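Local coordinates for SCARECROW-LIKE protein 7 (Oryza sativa Japonica Group, PDB 5HYZ) that probably acts as a DNA-binding transcription factor of the GRAS family in plant development and resistance to abiotic stress, at residues L209-L214 with R223-L228; V237-Y242 with T316-C321. All coordinates share one frame; numbering follows the deposited sequence.

Interaction 1: L209-L214 with R223-L228; sequences LQLYHL and RRVLRL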
loop_
_atom_site.group_PDB
_atom_site.type_symbol
_atom_site.label_atom_id
_atom_site.label_comp_id
_atom_site.label_asym_id
_atom_site.label_seq_id
_atom_site.Cartn_x
_atom_site.Cartn_y
_atom_site.Cartn_z
ATOM N N LEU A 209 0.269 -4.428 -19.060
ATOM C CA LEU A 209 1.150 -3.402 -19.651
ATOM C C LEU A 209 2.240 -4.054 -20.513
ATOM O O LEU A 209 3.435 -3.813 -20.319
ATOM C CB LEU A 209 1.764 -2.542 -18.554
ATOM C CG LEU A 209 0.728 -1.819 -17.673
ATOM C CD1 LEU A 209 1.419 -0.885 -16.651
ATOM C CD2 LEU A 209 -0.280 -1.039 -18.574
ATOM N N GLN A 210 1.828 -4.908 -21.434
ATOM C CA GLN A 210 2.793 -5.685 -22.176
ATOM C C GLN A 210 2.433 -5.683 -23.644
ATOM O O GLN A 210 3.301 -5.517 -24.499
ATOM C CB GLN A 210 2.813 -7.125 -21.656
ATOM C CG GLN A 210 3.657 -8.099 -22.565
ATOM C CD GLN A 210 5.073 -7.720 -22.537
ATOM O OE1 GLN A 210 5.557 -7.198 -21.542
ATOM N NE2 GLN A 210 5.770 -7.930 -23.658
ATOM N N LEU A 211 1.148 -5.895 -23.952
ATOM C CA LEU A 211 0.761 -6.195 -25.308
ATOM C C LEU A 211 0.950 -4.983 -26.192
ATOM O O LEU A 211 1.187 -5.127 -27.410
ATOM C CB LEU A 211 -0.691 -6.674 -25.325
ATOM C CG LEU A 211 -1.194 -7.707 -26.273
ATOM C CD1 LEU A 211 -0.164 -8.890 -26.359
ATOM C CD2 LEU A 211 -2.630 -8.128 -25.844
ATOM N N TYR A 212 0.918 -3.776 -25.593
ATOM C CA TYR A 212 1.054 -2.602 -26.474
ATOM C C TYR A 212 2.431 -2.605 -27.180
ATOM O O TYR A 212 2.602 -2.019 -28.253
ATOM C CB TYR A 212 0.898 -1.316 -25.704
ATOM C CG TYR A 212 2.070 -0.972 -24.778
ATOM C CD1 TYR A 212 2.158 -1.512 -23.485
ATOM C CD2 TYR A 212 3.068 -0.069 -25.196
ATOM C CE1 TYR A 212 3.235 -1.165 -22.641
ATOM C CE2 TYR A 212 4.119 0.282 -24.357
ATOM C CZ TYR A 212 4.211 -0.276 -23.094
ATOM O OH TYR A 212 5.264 0.088 -22.266
ATOM N N HIS A 213 3.412 -3.232 -26.550
ATOM C CA HIS A 213 4.761 -3.328 -27.176
ATOM C C HIS A 213 4.727 -4.015 -28.537
ATOM O O HIS A 213 5.612 -3.781 -29.367
ATOM C CB HIS A 213 5.754 -4.111 -26.313
ATOM C CG HIS A 213 6.147 -3.414 -25.064
ATOM N ND1 HIS A 213 6.859 -2.240 -25.055
ATOM C CD2 HIS A 213 5.912 -3.730 -23.774
ATOM C CE1 HIS A 213 7.075 -1.875 -23.804
ATOM N NE2 HIS A 213 6.488 -2.747 -23.011
ATOM N N LEU A 214 3.730 -4.848 -28.771
ATOM C CA LEU A 214 3.637 -5.624 -30.025
ATOM C C LEU A 214 2.819 -4.932 -31.096
ATOM O O LEU A 214 2.760 -5.403 -32.231
ATOM C CB LEU A 214 3.041 -7.009 -29.750
ATOM C CG LEU A 214 3.849 -7.878 -28.814
ATOM C CD1 LEU A 214 3.265 -9.290 -28.796
ATOM C CD2 LEU A 214 5.348 -7.875 -29.126
ATOM N N ARG A 223 -1.237 -10.424 -33.063
ATOM C CA ARG A 223 -2.047 -11.567 -33.456
ATOM C C ARG A 223 -1.444 -12.896 -33.087
ATOM O O ARG A 223 -2.164 -13.796 -32.639
ATOM C CB ARG A 223 -2.292 -11.559 -34.970
ATOM C CG ARG A 223 -3.006 -12.796 -35.431
ATOM C CD ARG A 223 -3.649 -12.545 -36.755
ATOM N NE ARG A 223 -4.122 -11.157 -36.877
ATOM C CZ ARG A 223 -5.391 -10.767 -36.746
ATOM N NH1 ARG A 223 -6.356 -11.666 -36.466
ATOM N NH2 ARG A 223 -5.689 -9.478 -36.909
ATOM N N ARG A 224 -0.137 -13.031 -33.285
ATOM C CA ARG A 224 0.532 -14.306 -33.089
ATOM C C ARG A 224 0.447 -14.630 -31.610
ATOM O O ARG A 224 0.139 -15.785 -31.262
ATOM C CB ARG A 224 2.011 -14.293 -33.567
ATOM C CG ARG A 224 2.733 -15.678 -33.477
ATOM C CD ARG A 224 4.183 -15.637 -33.985
ATOM N NE ARG A 224 4.821 -16.971 -34.010
ATOM C CZ ARG A 224 5.139 -17.686 -32.914
ATOM N NH1 ARG A 224 4.901 -17.220 -31.656
ATOM N NH2 ARG A 224 5.708 -18.888 -33.071
ATOM N N VAL A 225 0.688 -13.623 -30.733
ATOM C CA VAL A 225 0.668 -13.990 -29.312
ATOM C C VAL A 225 -0.787 -14.189 -28.776
ATOM O O VAL A 225 -0.989 -15.015 -27.898
ATOM C CB VAL A 225 1.454 -12.958 -28.424
ATOM C CG1 VAL A 225 0.664 -11.765 -28.086
ATOM C CG2 VAL A 225 1.813 -13.604 -27.048
ATOM N N LEU A 226 -1.772 -13.455 -29.276
ATOM C CA LEU A 226 -3.188 -13.713 -28.867
ATOM C C LEU A 226 -3.647 -15.081 -29.340
ATOM O O LEU A 226 -4.348 -15.787 -28.627
ATOM C CB LEU A 226 -4.142 -12.643 -29.382
ATOM C CG LEU A 226 -3.934 -11.293 -28.716
ATOM C CD1 LEU A 226 -4.882 -10.228 -29.294
ATOM C CD2 LEU A 226 -4.146 -11.416 -27.176
ATOM N N ARG A 227 -3.226 -15.505 -30.537
ATOM C CA ARG A 227 -3.543 -16.879 -30.952
ATOM C C ARG A 227 -2.858 -17.903 -30.103
ATOM O O ARG A 227 -3.422 -18.944 -29.769
ATOM C CB ARG A 227 -3.153 -17.083 -32.445
ATOM C CG ARG A 227 -4.130 -16.338 -33.370
ATOM C CD ARG A 227 -3.595 -16.495 -34.814
ATOM N NE ARG A 227 -4.545 -16.036 -35.818
ATOM C CZ ARG A 227 -4.298 -16.138 -37.139
ATOM N NH1 ARG A 227 -3.122 -16.649 -37.568
ATOM N NH2 ARG A 227 -5.199 -15.722 -38.042
ATOM N N LEU A 228 -1.632 -17.607 -29.723
ATOM C CA LEU A 228 -0.906 -18.478 -28.852
ATOM C C LEU A 228 -1.625 -18.594 -27.504
ATOM O O LEU A 228 -1.802 -19.668 -26.977
ATOM C CB LEU A 228 0.504 -17.938 -28.691
ATOM C CG LEU A 228 1.453 -18.626 -27.769
ATOM C CD1 LEU A 228 1.695 -20.068 -28.281
ATOM C CD2 LEU A 228 2.786 -17.871 -27.750
#
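Leu211 and Leu214 meet Val225 and Leu226 mainly through methyl groups, and the flat groups of both segments take no part in this apolar patch. On one face of the Tyr212 ring lies His213 CD2, near the rim, 3.8 Å above the ring plane. Tyr212 CZ in turn sits 3.2 Å above the plane of the His213 imidazole, again off centre. Tyr242 packs edge-to-face with Tyr212, and ND1 of His213 is hydrogen-bonded to Glu306. On the helix, Arg223 CD lies 3.5 Å above the plane of the Arg227 guanidinium, off toward its rim.

The centre is the branched end of Val225. Its CG1 is held between the backbone N and the carbonyl carbon (chi1 82°), which presents this methyl to both leucines. Leu211 CD1 presses on Val225 CG1 at 3.5 Å, closer than usual van der Waals contact, while Leu214 CD1 comes in at about a right angle to the valine, 3.7 Å from the same CG1. The other branch of Leu211 reaches across the helix to the neighbouring residue, its CD2 3.9 Å from Leu226 CD2.

Leu211 and Leu214 belong to a predicted LXXLL motif, here folded back on helix 220-231 of the beta-alpha-beta crossover that joins parallel strands 202-208 and 236-242 of the Rossmann-like GRAS domain.

Interaction 2: V237-Y242 with T316-C321; sequences VTLGEY and TLMEWC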
loop_
_atom_site.group_PDB
_atom_site.type_symbol
_atom_site.label_atom_id
_atom_site.label_comp_id
_atom_site.label_asym_id
_atom_site.label_seq_id
_atom_site.Cartn_x
_atom_site.Cartn_y
_atom_site.Cartn_z
ATOM N N VAL A 237 -8.270 -14.570 -19.781
ATOM C CA VAL A 237 -7.134 -13.788 -20.196
ATOM C C VAL A 237 -7.350 -12.399 -19.663
ATOM O O VAL A 237 -8.414 -11.772 -19.918
ATOM C CB VAL A 237 -7.032 -13.713 -21.742
ATOM C CG1 VAL A 237 -5.837 -12.792 -22.142
ATOM C CG2 VAL A 237 -6.855 -15.125 -22.358
ATOM N N THR A 238 -6.397 -11.900 -18.892
ATOM C CA THR A 238 -6.540 -10.571 -18.352
ATOM C C THR A 238 -5.657 -9.607 -19.092
ATOM O O THR A 238 -4.522 -9.934 -19.470
ATOM C CB THR A 238 -6.202 -10.530 -16.834
ATOM O OG1 THR A 238 -5.012 -11.294 -16.612
ATOM C CG2 THR A 238 -7.304 -11.244 -16.073
ATOM N N LEU A 239 -6.211 -8.419 -19.338
ATOM C CA LEU A 239 -5.537 -7.422 -20.133
ATOM C C LEU A 239 -5.472 -6.128 -19.351
ATOM O O LEU A 239 -6.533 -5.609 -18.905
ATOM C CB LEU A 239 -6.282 -7.178 -21.461
ATOM C CG LEU A 239 -5.695 -6.108 -22.391
ATOM C CD1 LEU A 239 -4.342 -6.576 -22.919
ATOM C CD2 LEU A 239 -6.678 -5.948 -23.608
ATOM N N GLY A 240 -4.285 -5.572 -19.173
ATOM C CA GLY A 240 -4.211 -4.255 -18.556
ATOM C C GLY A 240 -3.428 -3.343 -19.474
ATOM O O GLY A 240 -2.300 -3.660 -19.833
ATOM N N GLU A 241 -3.971 -2.180 -19.848
ATOM C CA GLU A 241 -3.356 -1.407 -20.915
ATOM C C GLU A 241 -3.496 0.084 -20.626
ATOM O O GLU A 241 -4.401 0.503 -19.919
ATOM C CB GLU A 241 -3.982 -1.760 -22.269
ATOM C CG GLU A 241 -3.263 -2.894 -23.058
ATOM C CD GLU A 241 -1.782 -2.568 -23.294
ATOM O OE1 GLU A 241 -1.474 -1.367 -23.380
ATOM O OE2 GLU A 241 -0.930 -3.479 -23.337
ATOM N N TYR A 242 -2.578 0.865 -21.165
ATOM C CA TYR A 242 -2.679 2.338 -21.116
ATOM C C TYR A 242 -3.837 2.812 -21.988
ATOM O O TYR A 242 -3.992 2.362 -23.134
ATOM C CB TYR A 242 -1.372 2.960 -21.607
ATOM C CG TYR A 242 -0.154 2.538 -20.788
ATOM C CD1 TYR A 242 0.002 2.974 -19.484
ATOM C CD2 TYR A 242 0.825 1.706 -21.336
ATOM C CE1 TYR A 242 1.132 2.615 -18.711
ATOM C CE2 TYR A 242 1.960 1.335 -20.587
ATOM C CZ TYR A 242 2.109 1.809 -19.283
ATOM O OH TYR A 242 3.215 1.443 -18.558
ATOM N N THR A 316 -11.665 -4.661 -30.338
ATOM C CA THR A 316 -11.740 -5.144 -31.742
ATOM C C THR A 316 -10.712 -6.253 -31.953
ATOM O O THR A 316 -10.993 -7.305 -32.541
ATOM C CB THR A 316 -11.506 -4.026 -32.724
ATOM O OG1 THR A 316 -12.581 -3.083 -32.604
ATOM C CG2 THR A 316 -11.497 -4.556 -34.221
ATOM N N LEU A 317 -9.520 -6.044 -31.413
ATOM C CA LEU A 317 -8.457 -7.050 -31.644
ATOM C C LEU A 317 -8.743 -8.365 -30.916
ATOM O O LEU A 317 -8.617 -9.461 -31.446
ATOM C CB LEU A 317 -7.140 -6.472 -31.161
ATOM C CG LEU A 317 -6.375 -5.580 -32.087
ATOM C CD1 LEU A 317 -5.360 -4.796 -31.253
ATOM C CD2 LEU A 317 -5.657 -6.550 -33.015
HETATM N N MSE A 318 -9.188 -8.265 -29.668
HETATM C CA MSE A 318 -9.481 -9.472 -28.896
HETATM C C MSE A 318 -10.601 -10.275 -29.582
HETATM O O MSE A 318 -10.518 -11.473 -29.671
HETATM C CB MSE A 318 -9.934 -9.128 -27.453
HETATM C CG MSE A 318 -8.912 -8.378 -26.607
HETATM SE SE MSE A 318 -7.218 -9.467 -26.429
HETATM C CE MSE A 318 -7.989 -10.876 -25.372
ATOM N N GLU A 319 -11.642 -9.583 -30.071
ATOM C CA GLU A 319 -12.774 -10.292 -30.678
ATOM C C GLU A 319 -12.361 -10.866 -32.020
ATOM O O GLU A 319 -12.805 -11.931 -32.429
ATOM C CB GLU A 319 -13.954 -9.350 -30.847
ATOM C CG GLU A 319 -14.496 -8.986 -29.397
ATOM C CD GLU A 319 -15.777 -8.161 -29.381
ATOM O OE1 GLU A 319 -16.041 -7.429 -30.345
ATOM O OE2 GLU A 319 -16.451 -8.182 -28.326
ATOM N N TRP A 320 -11.500 -10.147 -32.671
ATOM C CA TRP A 320 -10.954 -10.633 -33.960
ATOM C C TRP A 320 -10.206 -11.960 -33.737
ATOM O O TRP A 320 -10.243 -12.846 -34.578
ATOM C CB TRP A 320 -10.059 -9.552 -34.555
ATOM C CG TRP A 320 -9.716 -9.772 -36.051
ATOM C CD1 TRP A 320 -10.092 -10.831 -36.823
ATOM C CD2 TRP A 320 -9.010 -8.882 -36.901
ATOM N NE1 TRP A 320 -9.611 -10.680 -38.106
ATOM C CE2 TRP A 320 -8.952 -9.477 -38.181
ATOM C CE3 TRP A 320 -8.422 -7.618 -36.710
ATOM C CZ2 TRP A 320 -8.313 -8.863 -39.276
ATOM C CZ3 TRP A 320 -7.789 -7.006 -37.780
ATOM C CH2 TRP A 320 -7.733 -7.633 -39.055
ATOM N N CYS A 321 -9.583 -12.120 -32.558
ATOM C CA CYS A 321 -8.825 -13.316 -32.246
ATOM C C CYS A 321 -9.673 -14.351 -31.551
ATOM O O CYS A 321 -9.171 -15.362 -31.104
ATOM C CB CYS A 321 -7.571 -12.935 -31.411
ATOM S SG CYS A 321 -6.387 -11.981 -32.421
#
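Leu239 on the strand and Met318 on the helix face each other with their CA atoms 9.8 Å apart, the nearest such pair and a spacing that only side chains can bridge. The strand is fully extended over 237-242, whereas the helix is at its C-terminal end: Trp320 N still bonds to Thr316 O, and Cys321 N reaches Leu317 O at 3.0 Å, with a weak second bond to Met318 O, before Cys321 itself departs from helical backbone angles.

Met318, present as selenomethionine, supplies the helix side of the contact by itself. All three of its torsions are near -60°, a curled chain that lays its flank and its terminal methyl along the sheet. The flank meets Leu239, with Met318 CG 4.5 Å from Leu239 CD2, and the methyl meets Val237, with Met318 CE 4.3 Å from Val237 CG1. With chi1 at 177°, Val237 holds CG1 nearer to this methyl than CG2. Both contacts are loose and purely apolar.

This is helix-on-sheet packing of the Rossmann-like core: strand 236-242 runs parallel to strand 202-208 and antiparallel to strand 366-374, and helix 311-320 packs on one face, its last turn running roughly antiparallel to strand 236-242. Trp374 and Leu226 also touch Met318, and Phe207 touches both Val237 and Leu239, extending the apolar packing.

Further along the strand, Glu241 divides its carboxylate: OE1 accepts a weak hydrogen bond from Tyr242 N at 3.3 Å and 135°, while OE2 serves the backbone of 209-214.

How the interactions relate
The centres of the two interactions are 9 Å apart, on the same side of the chain's centre, and follow in series: 209-214 and 223-228 are complete before strand 236-242 begins, and 316-321 arrives much later from the predicted SAW region. They also touch directly. Leu209 N probably bonds to Gly240 O at 2.8 Å, and Tyr212 N to Glu241 OE2 at 2.9 Å, tying the loop of interaction 1 to the strand of interaction 2. Arg223 makes a cation-pi contact with Trp320, joining the two helices. Parts of the predicted PFYRE and SAW regions thus pack against each other within the GRAS domain.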